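Side-chain contacts in exopolyphosphatase (Aquifex aeolicus, PDB 1T6C), which probably hydrolyses phosphoanhydride bonds in polyphosphate and guanosine pentaphosphate, and carries a bound calcium ion: residues V171-T176 with K189-F194; L219-Y224 with Q232-K237; Y152-G157 with E286-D291; G56-D61 with E100-R105. All coordinates share one frame; numbering follows the deposited sequence.

Contact 1: residues V171-T176 with K189-F194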
loop_
_atom_site.group_PDB
_atom_site.type_symbol
_atom_site.label_atom_id
_atom_site.label_comp_id
_atom_site.label_asym_id
_atom_site.label_seq_id
_atom_site.Cartn_x
_atom_site.Cartn_y
_atom_site.Cartn_z
ATOM N N VAL A 171 -12.602 -1.842 -3.494
ATOM C CA VAL A 171 -13.395 -2.501 -4.502
ATOM C C VAL A 171 -14.694 -3.023 -3.877
ATOM O O VAL A 171 -15.804 -2.824 -4.440
ATOM C CB VAL A 171 -12.558 -3.643 -5.176
ATOM C CG1 VAL A 171 -13.414 -4.497 -6.081
ATOM C CG2 VAL A 171 -11.444 -3.039 -5.961
ATOM N N ASN A 172 -14.569 -3.718 -2.752
ATOM C CA ASN A 172 -15.740 -4.258 -2.068
ATOM C C ASN A 172 -16.651 -3.163 -1.550
ATOM O O ASN A 172 -17.878 -3.247 -1.686
ATOM C CB ASN A 172 -15.297 -5.223 -0.970
ATOM C CG ASN A 172 -16.432 -5.844 -0.211
ATOM O OD1 ASN A 172 -17.482 -6.186 -0.761
ATOM N ND2 ASN A 172 -16.202 -6.039 1.072
ATOM N N LEU A 173 -16.100 -2.103 -0.974
ATOM C CA LEU A 173 -16.954 -1.018 -0.486
ATOM C C LEU A 173 -17.745 -0.374 -1.616
ATOM O O LEU A 173 -18.931 -0.072 -1.468
ATOM C CB LEU A 173 -16.141 0.065 0.204
ATOM C CG LEU A 173 -15.391 -0.303 1.476
ATOM C CD1 LEU A 173 -14.870 0.912 2.186
ATOM C CD2 LEU A 173 -16.239 -1.173 2.349
ATOM N N THR A 174 -17.085 -0.187 -2.748
ATOM C CA THR A 174 -17.735 0.397 -3.936
ATOM C C THR A 174 -18.868 -0.485 -4.439
ATOM O O THR A 174 -19.961 -0.021 -4.672
ATOM C CB THR A 174 -16.668 0.655 -5.035
ATOM O OG1 THR A 174 -15.724 1.594 -4.523
ATOM C CG2 THR A 174 -17.263 1.329 -6.235
ATOM N N GLU A 175 -18.597 -1.767 -4.571
ATOM C CA GLU A 175 -19.663 -2.651 -5.046
ATOM C C GLU A 175 -20.817 -2.724 -4.053
ATOM O O GLU A 175 -21.994 -2.801 -4.419
ATOM C CB GLU A 175 -19.128 -4.050 -5.246
ATOM C CG GLU A 175 -20.156 -5.002 -5.889
ATOM C CD GLU A 175 -21.133 -5.681 -4.905
ATOM O OE1 GLU A 175 -20.821 -5.860 -3.707
ATOM O OE2 GLU A 175 -22.259 -6.019 -5.333
ATOM N N THR A 176 -20.490 -2.747 -2.780
ATOM C CA THR A 176 -21.482 -2.950 -1.740
ATOM C C THR A 176 -22.423 -1.771 -1.629
ATOM O O THR A 176 -23.652 -1.942 -1.548
ATOM C CB THR A 176 -20.770 -3.167 -0.380
ATOM O OG1 THR A 176 -20.078 -4.434 -0.372
ATOM C CG2 THR A 176 -21.776 -3.184 0.753
ATOM N N LYS A 189 -24.255 8.051 2.289
ATOM C CA LYS A 189 -24.595 8.071 3.708
ATOM C C LYS A 189 -24.398 6.695 4.315
ATOM O O LYS A 189 -23.834 6.564 5.393
ATOM C CB LYS A 189 -26.041 8.534 3.867
ATOM C CG LYS A 189 -26.597 8.507 5.250
ATOM C CD LYS A 189 -28.151 8.263 5.198
ATOM C CE LYS A 189 -28.494 6.852 4.859
ATOM N NZ LYS A 189 -29.984 6.609 4.954
ATOM N N ARG A 190 -24.909 5.663 3.653
ATOM C CA ARG A 190 -24.744 4.319 4.178
ATOM C C ARG A 190 -23.264 3.901 4.303
ATOM O O ARG A 190 -22.869 3.217 5.253
ATOM C CB ARG A 190 -25.462 3.321 3.317
ATOM C CG ARG A 190 -26.964 3.368 3.464
ATOM C CD ARG A 190 -27.654 2.247 2.706
ATOM N NE ARG A 190 -27.873 2.493 1.276
ATOM C CZ ARG A 190 -28.868 3.222 0.791
ATOM N NH1 ARG A 190 -29.018 3.381 -0.521
ATOM N NH2 ARG A 190 -29.714 3.804 1.604
ATOM N N PHE A 191 -22.499 4.241 3.269
ATOM C CA PHE A 191 -21.054 4.012 3.238
ATOM C C PHE A 191 -20.406 4.667 4.467
ATOM O O PHE A 191 -19.639 4.020 5.189
ATOM C CB PHE A 191 -20.521 4.565 1.916
ATOM C CG PHE A 191 -19.058 4.845 1.868
ATOM C CD1 PHE A 191 -18.145 3.833 1.624
ATOM C CD2 PHE A 191 -18.582 6.155 1.965
ATOM C CE1 PHE A 191 -16.806 4.121 1.546
ATOM C CE2 PHE A 191 -17.246 6.434 1.850
ATOM C CZ PHE A 191 -16.362 5.423 1.649
ATOM N N PHE A 192 -20.732 5.921 4.737
ATOM C CA PHE A 192 -20.156 6.561 5.921
ATOM C C PHE A 192 -20.660 5.997 7.256
ATOM O O PHE A 192 -19.901 5.955 8.229
ATOM C CB PHE A 192 -20.335 8.089 5.855
ATOM C CG PHE A 192 -19.355 8.787 4.922
ATOM C CD1 PHE A 192 -17.991 8.633 5.097
ATOM C CD2 PHE A 192 -19.780 9.606 3.887
ATOM C CE1 PHE A 192 -17.063 9.276 4.247
ATOM C CE2 PHE A 192 -18.857 10.235 3.031
ATOM C CZ PHE A 192 -17.509 10.062 3.225
ATOM N N GLU A 193 -21.920 5.595 7.336
ATOM C CA GLU A 193 -22.417 4.933 8.527
ATOM C C GLU A 193 -21.582 3.683 8.810
ATOM O O GLU A 193 -21.264 3.378 9.968
ATOM C CB GLU A 193 -23.896 4.559 8.371
ATOM C CG GLU A 193 -24.873 5.713 8.315
ATOM C CD GLU A 193 -26.316 5.293 7.958
ATOM O OE1 GLU A 193 -26.561 4.131 7.564
ATOM O OE2 GLU A 193 -27.224 6.141 8.085
ATOM N N PHE A 194 -21.279 2.918 7.760
ATOM C CA PHE A 194 -20.494 1.706 7.916
ATOM C C PHE A 194 -19.093 2.060 8.395
ATOM O O PHE A 194 -18.557 1.422 9.301
ATOM C CB PHE A 194 -20.443 0.908 6.602
ATOM C CG PHE A 194 -19.363 -0.122 6.589
ATOM C CD1 PHE A 194 -19.517 -1.305 7.304
ATOM C CD2 PHE A 194 -18.168 0.112 5.956
ATOM C CE1 PHE A 194 -18.511 -2.244 7.339
ATOM C CE2 PHE A 194 -17.142 -0.825 5.997
ATOM C CZ PHE A 194 -17.324 -2.022 6.666
#
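Leu173 reaches across from helix 170-177 and places one methyl against each of two phenylalanines on helix 185-199. CD1 comes to 3.8 Å from CE1 of Phe191, lying near that ring's plane at its edge. CD2 lies equally close to CE2 of Phe194, meeting the ring obliquely. The fork suits this double task: chi1 of -64° sets CG anti to the carbonyl carbon and aims it at helix 185-199, where the two methyls part towards rings about one turn apart. Both phenylalanines extend to meet it at about a right angle. The Leu173 and Phe191 pair is buried, and Phe191 packs further on Ala276 of helix 274-288, whereas Phe194 is partly exposed. Asn172, Glu175, Arg190 and Glu193, exposed in the single chain, are polar, fitting for outward helix faces. Partly exposed Thr176 turns its OG1 back to the backbone O of Asn172, 2.8 Å away. Such apolar packing between consecutive helices belongs to the helical part of the calcium-bearing lobe of this actin-like fold.

Contact 2: residues L219-Y224 with Q232-K237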
loop_
_atom_site.group_PDB
_atom_site.type_symbol
_atom_site.label_atom_id
_atom_site.label_comp_id
_atom_site.label_asym_id
_atom_site.label_seq_id
_atom_site.Cartn_x
_atom_site.Cartn_y
_atom_site.Cartn_z
ATOM N N LEU A 219 -4.539 11.971 -4.293
ATOM C CA LEU A 219 -5.185 13.161 -3.729
ATOM C C LEU A 219 -4.202 14.296 -3.505
ATOM O O LEU A 219 -4.472 15.445 -3.864
ATOM C CB LEU A 219 -5.894 12.811 -2.418
ATOM C CG LEU A 219 -7.379 12.576 -2.331
ATOM C CD1 LEU A 219 -7.820 12.922 -0.931
ATOM C CD2 LEU A 219 -8.206 13.347 -3.338
ATOM N N ALA A 220 -3.022 13.972 -2.970
ATOM C CA ALA A 220 -1.991 14.966 -2.767
ATOM C C ALA A 220 -1.546 15.573 -4.086
ATOM O O ALA A 220 -1.413 16.799 -4.196
ATOM C CB ALA A 220 -0.811 14.369 -2.009
ATOM N N ALA A 221 -1.341 14.759 -5.118
ATOM C CA ALA A 221 -0.979 15.275 -6.435
ATOM C C ALA A 221 -2.071 16.185 -6.982
ATOM O O ALA A 221 -1.790 17.208 -7.576
ATOM C CB ALA A 221 -0.712 14.123 -7.409
ATOM N N LEU A 222 -3.330 15.808 -6.814
ATOM C CA LEU A 222 -4.440 16.661 -7.256
ATOM C C LEU A 222 -4.472 17.994 -6.494
ATOM O O LEU A 222 -4.528 19.086 -7.120
ATOM C CB LEU A 222 -5.772 15.902 -7.110
ATOM C CG LEU A 222 -5.985 14.694 -8.017
ATOM C CD1 LEU A 222 -7.240 13.948 -7.616
ATOM C CD2 LEU A 222 -6.082 15.120 -9.474
ATOM N N GLU A 223 -4.388 17.926 -5.170
ATOM C CA GLU A 223 -4.471 19.139 -4.328
ATOM C C GLU A 223 -3.369 20.146 -4.645
ATOM O O GLU A 223 -3.628 21.346 -4.746
ATOM C CB GLU A 223 -4.453 18.772 -2.855
ATOM C CG GLU A 223 -4.474 19.968 -1.926
ATOM C CD GLU A 223 -5.710 20.825 -2.055
ATOM O OE1 GLU A 223 -6.767 20.341 -2.531
ATOM O OE2 GLU A 223 -5.629 22.006 -1.688
ATOM N N TYR A 224 -2.164 19.635 -4.875
ATOM C CA TYR A 224 -0.984 20.441 -5.046
ATOM C C TYR A 224 -0.558 20.616 -6.499
ATOM O O TYR A 224 0.517 21.151 -6.754
ATOM C CB TYR A 224 0.134 19.908 -4.157
ATOM C CG TYR A 224 -0.211 20.140 -2.702
ATOM C CD1 TYR A 224 -0.234 21.435 -2.181
ATOM C CD2 TYR A 224 -0.630 19.091 -1.868
ATOM C CE1 TYR A 224 -0.586 21.663 -0.843
ATOM C CE2 TYR A 224 -0.980 19.325 -0.536
ATOM C CZ TYR A 224 -0.946 20.607 -0.030
ATOM O OH TYR A 224 -1.328 20.869 1.268
ATOM N N GLN A 232 8.939 13.445 -5.045
ATOM C CA GLN A 232 9.564 14.542 -4.306
ATOM C C GLN A 232 8.600 15.680 -3.986
ATOM O O GLN A 232 8.792 16.410 -2.996
ATOM C CB GLN A 232 10.791 15.048 -5.050
ATOM C CG GLN A 232 11.970 14.119 -4.896
ATOM C CD GLN A 232 13.208 14.558 -5.705
ATOM O OE1 GLN A 232 13.469 15.762 -5.889
ATOM N NE2 GLN A 232 13.970 13.577 -6.173
ATOM N N LYS A 233 7.574 15.857 -4.813
ATOM C CA LYS A 233 6.611 16.941 -4.647
ATOM C C LYS A 233 5.419 16.531 -3.795
ATOM O O LYS A 233 4.613 17.385 -3.419
ATOM C CB LYS A 233 6.119 17.435 -6.016
ATOM C CG LYS A 233 7.229 18.016 -6.913
ATOM C CD LYS A 233 6.613 18.568 -8.179
ATOM C CE LYS A 233 7.608 19.171 -9.133
ATOM N NZ LYS A 233 8.202 18.149 -10.030
ATOM N N VAL A 234 5.241 15.232 -3.569
ATOM C CA VAL A 234 4.083 14.715 -2.872
ATOM C C VAL A 234 4.432 14.209 -1.481
ATOM O O VAL A 234 3.685 14.418 -0.535
ATOM C CB VAL A 234 3.410 13.590 -3.712
ATOM C CG1 VAL A 234 2.403 12.771 -2.917
ATOM C CG2 VAL A 234 2.731 14.213 -4.938
ATOM N N HIS A 235 5.559 13.538 -1.350
ATOM C CA HIS A 235 5.959 12.992 -0.057
ATOM C C HIS A 235 6.139 14.100 0.972
ATOM O O HIS A 235 6.870 15.045 0.740
ATOM C CB HIS A 235 7.266 12.260 -0.228
ATOM C CG HIS A 235 7.661 11.462 0.973
ATOM N ND1 HIS A 235 8.647 11.857 1.848
ATOM C CD2 HIS A 235 7.186 10.290 1.436
ATOM C CE1 HIS A 235 8.754 10.950 2.803
ATOM N NE2 HIS A 235 7.889 9.986 2.573
ATOM N N GLY A 236 5.470 13.964 2.108
ATOM C CA GLY A 236 5.533 14.943 3.166
ATOM C C GLY A 236 4.511 16.064 3.061
ATOM O O GLY A 236 4.419 16.867 3.966
ATOM N N LYS A 237 3.709 16.106 2.001
ATOM C CA LYS A 237 2.645 17.096 1.898
ATOM C C LYS A 237 1.576 16.834 2.964
ATOM O O LYS A 237 1.286 15.688 3.316
ATOM C CB LYS A 237 1.997 17.057 0.511
ATOM C CG LYS A 237 2.819 17.649 -0.605
ATOM C CD LYS A 237 3.112 19.146 -0.359
ATOM C CE LYS A 237 3.504 19.878 -1.635
ATOM N NZ LYS A 237 4.955 19.684 -1.882
#
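Tyr224, just past the end of helix 214-223, offers one face of its ring to the folded chain of Lys237. Starting at the backbone, Lys237 CB lies 3.9 Å from CE2 of Tyr224, and CG lies the same distance from CD2. CD then sits over the ring centre, 4.0 Å from the centroid and 11° off the normal, a CH-pi contact. CE continues to Tyr224 CG, 3.9 Å away. Bends at chi2 (-61°) and chi4 (-84°) keep the methylenes over the aromatic face and then lift the ammonium away from the ring. NZ therefore bonds to the backbone O of Lys233 at 2.8 Å, entering above the carbonyl plane, and its 5.6 Å separation from the Tyr224 ring centroid leaves at most a weak cation-pi attraction. The opposite face of the ring carries Glu223 CG, while Tyr224 OH bonds to the backbone O of Val238.

Deeper in, Val234 CG1 meets Ala220 CB at 3.7 Å, and its CG2 branch lies beside Ala221. Small alanines let the helix come close here. The type II turn from Val234 to Lys237, with Gly236 at the positive phi that glycine readily adopts, brings Lys237 round to the ring. Lysine thus serves two chemistries: its methylenes pack on the aromatic face, while the ammonium, probably charged, donates a hydrogen bond to a carbonyl of its own segment.

Contact 3: residues Y152-G157 with E286-D291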
loop_
_atom_site.group_PDB
_atom_site.type_symbol
_atom_site.label_atom_id
_atom_site.label_comp_id
_atom_site.label_asym_id
_atom_site.label_seq_id
_atom_site.Cartn_x
_atom_site.Cartn_y
_atom_site.Cartn_z
ATOM N N TYR A 152 -4.197 0.244 10.357
ATOM C CA TYR A 152 -3.966 1.329 11.306
ATOM C C TYR A 152 -2.827 0.903 12.237
ATOM O O TYR A 152 -2.991 -0.026 13.031
ATOM C CB TYR A 152 -5.256 1.614 12.117
ATOM C CG TYR A 152 -6.317 2.225 11.246
ATOM C CD1 TYR A 152 -7.046 1.420 10.353
ATOM C CD2 TYR A 152 -6.540 3.587 11.232
ATOM C CE1 TYR A 152 -7.973 1.982 9.482
ATOM C CE2 TYR A 152 -7.443 4.161 10.357
ATOM C CZ TYR A 152 -8.163 3.367 9.502
ATOM O OH TYR A 152 -9.041 3.923 8.602
ATOM N N VAL A 153 -1.681 1.552 12.111
ATOM C CA VAL A 153 -0.466 1.130 12.803
ATOM C C VAL A 153 -0.053 2.231 13.737
ATOM O O VAL A 153 0.314 3.316 13.300
ATOM C CB VAL A 153 0.689 0.816 11.846
ATOM C CG1 VAL A 153 1.768 0.035 12.579
ATOM C CG2 VAL A 153 0.181 0.006 10.667
ATOM N N PHE A 154 -0.082 1.911 15.027
ATOM C CA PHE A 154 0.203 2.867 16.077
ATOM C C PHE A 154 1.583 2.633 16.661
ATOM O O PHE A 154 1.994 1.505 16.925
ATOM C CB PHE A 154 -0.824 2.717 17.187
ATOM C CG PHE A 154 -2.227 2.964 16.754
ATOM C CD1 PHE A 154 -2.778 4.245 16.817
ATOM C CD2 PHE A 154 -2.985 1.924 16.302
ATOM C CE1 PHE A 154 -4.094 4.457 16.434
ATOM C CE2 PHE A 154 -4.324 2.134 15.909
ATOM C CZ PHE A 154 -4.854 3.385 15.966
ATOM N N GLY A 155 2.291 3.716 16.858
ATOM C CA GLY A 155 3.574 3.647 17.540
ATOM C C GLY A 155 4.161 4.987 17.890
ATOM O O GLY A 155 3.517 6.014 17.807
ATOM N N LYS A 156 5.434 4.957 18.256
ATOM C CA LYS A 156 6.217 6.152 18.472
ATOM C C LYS A 156 7.636 5.908 17.991
ATOM O O LYS A 156 8.222 4.873 18.306
ATOM C CB LYS A 156 6.252 6.505 19.959
ATOM C CG LYS A 156 7.154 7.690 20.284
ATOM C CD LYS A 156 6.555 8.522 21.403
ATOM C CE LYS A 156 7.588 9.382 22.100
ATOM N NZ LYS A 156 7.361 10.810 21.784
ATOM N N GLY A 157 8.174 6.828 17.203
ATOM C CA GLY A 157 9.469 6.627 16.589
ATOM C C GLY A 157 9.416 5.328 15.775
ATOM O O GLY A 157 8.428 5.079 15.064
ATOM N N GLU A 286 -12.126 12.464 10.798
ATOM C CA GLU A 286 -13.277 12.825 11.652
ATOM C C GLU A 286 -13.282 12.010 12.950
ATOM O O GLU A 286 -13.414 12.536 14.074
ATOM C CB GLU A 286 -14.586 12.638 10.877
ATOM C CG GLU A 286 -15.819 13.020 11.679
ATOM C CD GLU A 286 -17.145 12.726 11.012
ATOM O OE1 GLU A 286 -17.189 12.262 9.871
ATOM O OE2 GLU A 286 -18.176 12.976 11.672
ATOM N N ILE A 287 -13.154 10.707 12.823
ATOM C CA ILE A 287 -13.238 9.829 13.980
ATOM C C ILE A 287 -12.088 10.036 14.939
ATOM O O ILE A 287 -12.286 10.009 16.143
ATOM C CB ILE A 287 -13.295 8.358 13.526
ATOM C CG1 ILE A 287 -14.569 8.100 12.728
ATOM C CG2 ILE A 287 -13.121 7.400 14.714
ATOM C CD1 ILE A 287 -15.778 8.020 13.523
ATOM N N PHE A 288 -10.877 10.222 14.420
ATOM C CA PHE A 288 -9.717 10.443 15.268
ATOM C C PHE A 288 -9.643 11.879 15.792
ATOM O O PHE A 288 -8.745 12.218 16.544
ATOM C CB PHE A 288 -8.451 10.129 14.495
ATOM C CG PHE A 288 -8.110 8.686 14.460
ATOM C CD1 PHE A 288 -8.804 7.808 13.626
ATOM C CD2 PHE A 288 -7.099 8.190 15.260
ATOM C CE1 PHE A 288 -8.469 6.433 13.578
ATOM C CE2 PHE A 288 -6.765 6.842 15.204
ATOM C CZ PHE A 288 -7.452 5.980 14.369
ATOM N N GLU A 289 -10.559 12.716 15.333
ATOM C CA GLU A 289 -10.631 14.127 15.707
ATOM C C GLU A 289 -9.341 14.878 15.380
ATOM O O GLU A 289 -8.822 15.653 16.181
ATOM C CB GLU A 289 -11.055 14.250 17.168
ATOM C CG GLU A 289 -12.413 13.638 17.478
ATOM C CD GLU A 289 -12.732 13.778 18.958
ATOM O OE1 GLU A 289 -13.002 14.914 19.378
ATOM O OE2 GLU A 289 -12.676 12.765 19.697
ATOM N N LYS A 290 -8.800 14.616 14.171
ATOM C CA LYS A 290 -7.583 15.263 13.713
ATOM C C LYS A 290 -7.861 16.083 12.472
ATOM O O LYS A 290 -8.611 15.678 11.593
ATOM C CB LYS A 290 -6.480 14.219 13.447
ATOM C CG LYS A 290 -6.136 13.375 14.667
ATOM C CD LYS A 290 -5.202 14.150 15.636
ATOM C CE LYS A 290 -3.780 14.249 15.056
ATOM N NZ LYS A 290 -3.285 15.642 14.835
ATOM N N ASP A 291 -7.251 17.249 12.385
ATOM C CA ASP A 291 -7.588 18.141 11.303
ATOM C C ASP A 291 -6.780 17.888 10.034
ATOM O O ASP A 291 -7.074 18.475 9.011
ATOM C CB ASP A 291 -7.395 19.584 11.720
ATOM C CG ASP A 291 -8.444 20.054 12.713
ATOM O OD1 ASP A 291 -9.589 19.520 12.750
ATOM O OD2 ASP A 291 -8.170 20.966 13.500
#
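Phe288 and Phe154 approach from opposite directions and meet rim to rim: CE2 of Phe288 lies 3.8 Å from CE1 of Phe154, each near the plane of the other ring. The remaining aromatic contact is oblique, with Phe288 CZ 4.0 Å from CD2 of Tyr152. Phe288 thus fits against two rings that start from alternate residues of one strand, and flat aromatic groups suit so buried a place. Polar and charged interactions lie around this group. The one polar end among the three rings, Tyr152 OH, bonds to Thr284 OG1, one turn earlier on the helix that carries Phe288, and Phe154 makes a cation-pi contact with Lys204. In the backbone, Glu289 closes that helix with positive phi in a Schellman motif, its N bonded to Glu286 O at 3.1 Å. Strand 149-156 runs between strands 139-146 and 159-166, antiparallel to both. The C-terminal end of helix 274-288 packs against this strand, while Leu199 of helix 185-199 packs on Tyr152, and Val202 touches both Tyr152 and Phe288.

Contact 4: residues G56-D61 with E100-R105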
loop_
_atom_site.group_PDB
_atom_site.type_symbol
_atom_site.label_atom_id
_atom_site.label_comp_id
_atom_site.label_asym_id
_atom_site.label_seq_id
_atom_site.Cartn_x
_atom_site.Cartn_y
_atom_site.Cartn_z
ATOM N N GLY A 56 -10.221 -21.937 -5.869
ATOM C CA GLY A 56 -9.380 -22.118 -4.701
ATOM C C GLY A 56 -7.891 -22.317 -4.976
ATOM O O GLY A 56 -7.161 -22.586 -4.040
ATOM N N ARG A 57 -7.439 -22.183 -6.227
ATOM C CA ARG A 57 -6.053 -22.489 -6.614
ATOM C C ARG A 57 -5.409 -21.386 -7.460
ATOM O O ARG A 57 -6.091 -20.651 -8.178
ATOM C CB ARG A 57 -5.994 -23.784 -7.416
ATOM C CG ARG A 57 -6.328 -25.034 -6.623
ATOM C CD ARG A 57 -6.434 -26.299 -7.472
ATOM N NE ARG A 57 -5.149 -26.737 -8.022
ATOM C CZ ARG A 57 -4.162 -27.296 -7.313
ATOM N NH1 ARG A 57 -4.286 -27.509 -5.998
ATOM N NH2 ARG A 57 -3.038 -27.651 -7.926
ATOM N N LEU A 58 -4.079 -21.281 -7.364
ATOM C CA LEU A 58 -3.281 -20.495 -8.302
ATOM C C LEU A 58 -3.235 -21.251 -9.598
ATOM O O LEU A 58 -3.032 -22.455 -9.603
ATOM C CB LEU A 58 -1.838 -20.329 -7.810
ATOM C CG LEU A 58 -1.636 -19.720 -6.419
ATOM C CD1 LEU A 58 -0.146 -19.656 -6.102
ATOM C CD2 LEU A 58 -2.267 -18.383 -6.271
ATOM N N GLN A 59 -3.429 -20.547 -10.700
ATOM C CA GLN A 59 -3.408 -21.186 -11.999
ATOM C C GLN A 59 -1.989 -21.415 -12.465
ATOM O O GLN A 59 -1.090 -20.589 -12.241
ATOM C CB GLN A 59 -4.190 -20.353 -13.019
ATOM C CG GLN A 59 -5.673 -20.181 -12.676
ATOM C CD GLN A 59 -6.384 -21.511 -12.427
ATOM O OE1 GLN A 59 -6.688 -21.862 -11.266
ATOM N NE2 GLN A 59 -6.626 -22.271 -13.504
ATOM N N GLU A 60 -1.778 -22.535 -13.131
ATOM C CA GLU A 60 -0.433 -22.943 -13.504
ATOM C C GLU A 60 0.262 -21.952 -14.408
ATOM O O GLU A 60 1.446 -21.728 -14.242
ATOM C CB GLU A 60 -0.442 -24.323 -14.168
ATOM C CG GLU A 60 -0.769 -25.463 -13.207
ATOM C CD GLU A 60 0.219 -25.589 -12.057
ATOM O OE1 GLU A 60 1.379 -25.161 -12.188
ATOM O OE2 GLU A 60 -0.161 -26.140 -11.019
ATOM N N ASP A 61 -0.457 -21.358 -15.364
ATOM C CA ASP A 61 0.191 -20.423 -16.283
ATOM C C ASP A 61 0.646 -19.143 -15.560
ATOM O O ASP A 61 1.665 -18.553 -15.935
ATOM C CB ASP A 61 -0.692 -20.118 -17.496
ATOM C CG ASP A 61 -1.934 -19.357 -17.145
ATOM O OD1 ASP A 61 -2.606 -19.720 -16.167
ATOM O OD2 ASP A 61 -2.337 -18.377 -17.805
ATOM N N GLU A 100 1.621 -23.210 -0.995
ATOM C CA GLU A 100 2.794 -23.826 -0.396
ATOM C C GLU A 100 3.648 -24.484 -1.491
ATOM O O GLU A 100 4.853 -24.344 -1.502
ATOM C CB GLU A 100 2.369 -24.812 0.699
ATOM C CG GLU A 100 3.509 -25.284 1.581
ATOM C CD GLU A 100 3.116 -26.399 2.551
ATOM O OE1 GLU A 100 4.038 -27.119 3.040
ATOM O OE2 GLU A 100 1.901 -26.552 2.835
ATOM N N GLU A 101 3.010 -25.166 -2.440
ATOM C CA GLU A 101 3.690 -25.835 -3.551
ATOM C C GLU A 101 4.356 -24.839 -4.522
ATOM O O GLU A 101 5.492 -25.045 -4.944
ATOM C CB GLU A 101 2.689 -26.739 -4.285
ATOM C CG GLU A 101 2.219 -27.909 -3.420
ATOM C CD GLU A 101 0.862 -27.708 -2.739
ATOM O OE1 GLU A 101 0.565 -26.646 -2.124
ATOM O OE2 GLU A 101 0.079 -28.669 -2.789
ATOM N N PHE A 102 3.660 -23.748 -4.820
ATOM C CA PHE A 102 4.234 -22.617 -5.548
ATOM C C PHE A 102 5.490 -22.053 -4.839
ATOM O O PHE A 102 6.520 -21.873 -5.469
ATOM C CB PHE A 102 3.182 -21.523 -5.718
ATOM C CG PHE A 102 3.738 -20.181 -6.077
ATOM C CD1 PHE A 102 4.486 -20.005 -7.230
ATOM C CD2 PHE A 102 3.493 -19.083 -5.264
ATOM C CE1 PHE A 102 4.978 -18.766 -7.557
ATOM C CE2 PHE A 102 4.003 -17.841 -5.574
ATOM C CZ PHE A 102 4.745 -17.676 -6.736
ATOM N N LEU A 103 5.406 -21.793 -3.535
ATOM C CA LEU A 103 6.562 -21.238 -2.821
ATOM C C LEU A 103 7.763 -22.194 -2.734
ATOM O O LEU A 103 8.934 -21.757 -2.679
ATOM C CB LEU A 103 6.172 -20.916 -1.373
ATOM C CG LEU A 103 5.045 -19.933 -1.091
ATOM C CD1 LEU A 103 4.664 -19.964 0.388
ATOM C CD2 LEU A 103 5.441 -18.555 -1.488
ATOM N N GLU A 104 7.473 -23.494 -2.663
ATOM C CA GLU A 104 8.513 -24.517 -2.739
ATOM C C GLU A 104 9.204 -24.511 -4.101
ATOM O O GLU A 104 10.421 -24.644 -4.188
ATOM C CB GLU A 104 7.941 -25.920 -2.446
ATOM C CG GLU A 104 8.912 -27.070 -2.722
ATOM C CD GLU A 104 10.114 -27.128 -1.797
ATOM O OE1 GLU A 104 10.139 -26.423 -0.761
ATOM O OE2 GLU A 104 11.028 -27.934 -2.089
ATOM N N ARG A 105 8.450 -24.356 -5.179
ATOM C CA ARG A 105 9.091 -24.218 -6.498
ATOM C C ARG A 105 10.013 -23.002 -6.528
ATOM O O ARG A 105 11.065 -23.042 -7.119
ATOM C CB ARG A 105 8.059 -24.082 -7.614
ATOM C CG ARG A 105 7.294 -25.353 -7.946
ATOM C CD ARG A 105 6.488 -25.218 -9.238
ATOM N NE ARG A 105 7.372 -25.021 -10.392
ATOM C CZ ARG A 105 6.971 -24.631 -11.600
ATOM N NH1 ARG A 105 5.684 -24.449 -11.864
ATOM N NH2 ARG A 105 7.869 -24.467 -12.563
HETATM O O HOH W 1 3.395 -25.584 -10.533
#
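Leu58 and Phe102 join the loop leading into helix 60-79 to helix 99-109, in the lobe of the actin-like fold that is built on the five-stranded sheet.

Along the second helix, Glu101 comes first, its CB directed at the loop; its OE2 stays 5.5 Å from Arg57 NH1, opposite charges too far apart to form a salt bridge. Phe102 then supplies the apolar contact. Leu58 CD1 lies 3.8 Å from Phe102 CD2, with CB equally near, so that the methyl sits at the root of the ring, approaching it obliquely. A chi1 of 163°, with CG anti to the backbone N, swings the ring beside its own carbonyl carbon and leaves CB and the ring root facing Leu58, whose side chain it crosses at about a right angle. A branched apolar side chain suits Leu58, which is buried and also packs on Ala96 and Ile63; Phe102 packs further on Thr66 and Leu48. Leu103 turns to another side of the helix, where it meets Val114 and Val116, while Glu104 pairs with Arg108. Arg105, finally, is long enough to gather several acids: NH1 forms a salt bridge with Glu64 and NE one with Glu109. Exposed Glu60 stays farther off, its OE1 at the guanidinium edge, 4.4 Å from Arg105 NH1. One water spans that interval, donating to Glu60 OE1 at 2.6 Å and accepting from Arg105 NH1 at 2.9 Å.

Overall arrangement
Contact 4 comes first along the chain and stands alone, its centre 33 to 39 Å from the other three, in the lobe of the five-stranded sheet. The rest belong to the lobe of the six-stranded sheet. There contact 3 closes a long loop, from strand 149-156 to the end of helix 274-288, within which contacts 1 and 2 follow in series. Helix 274-288 also packs on Phe191 of contact 1, whose nearest atoms come within about 6 Å of contact 3; contact 2 leads into edge strand 238-240. Contact 3 packs that helix's end on a strand supplying calcium ligands. Two lobes, each with its own sheet, are those of the actin-like fold.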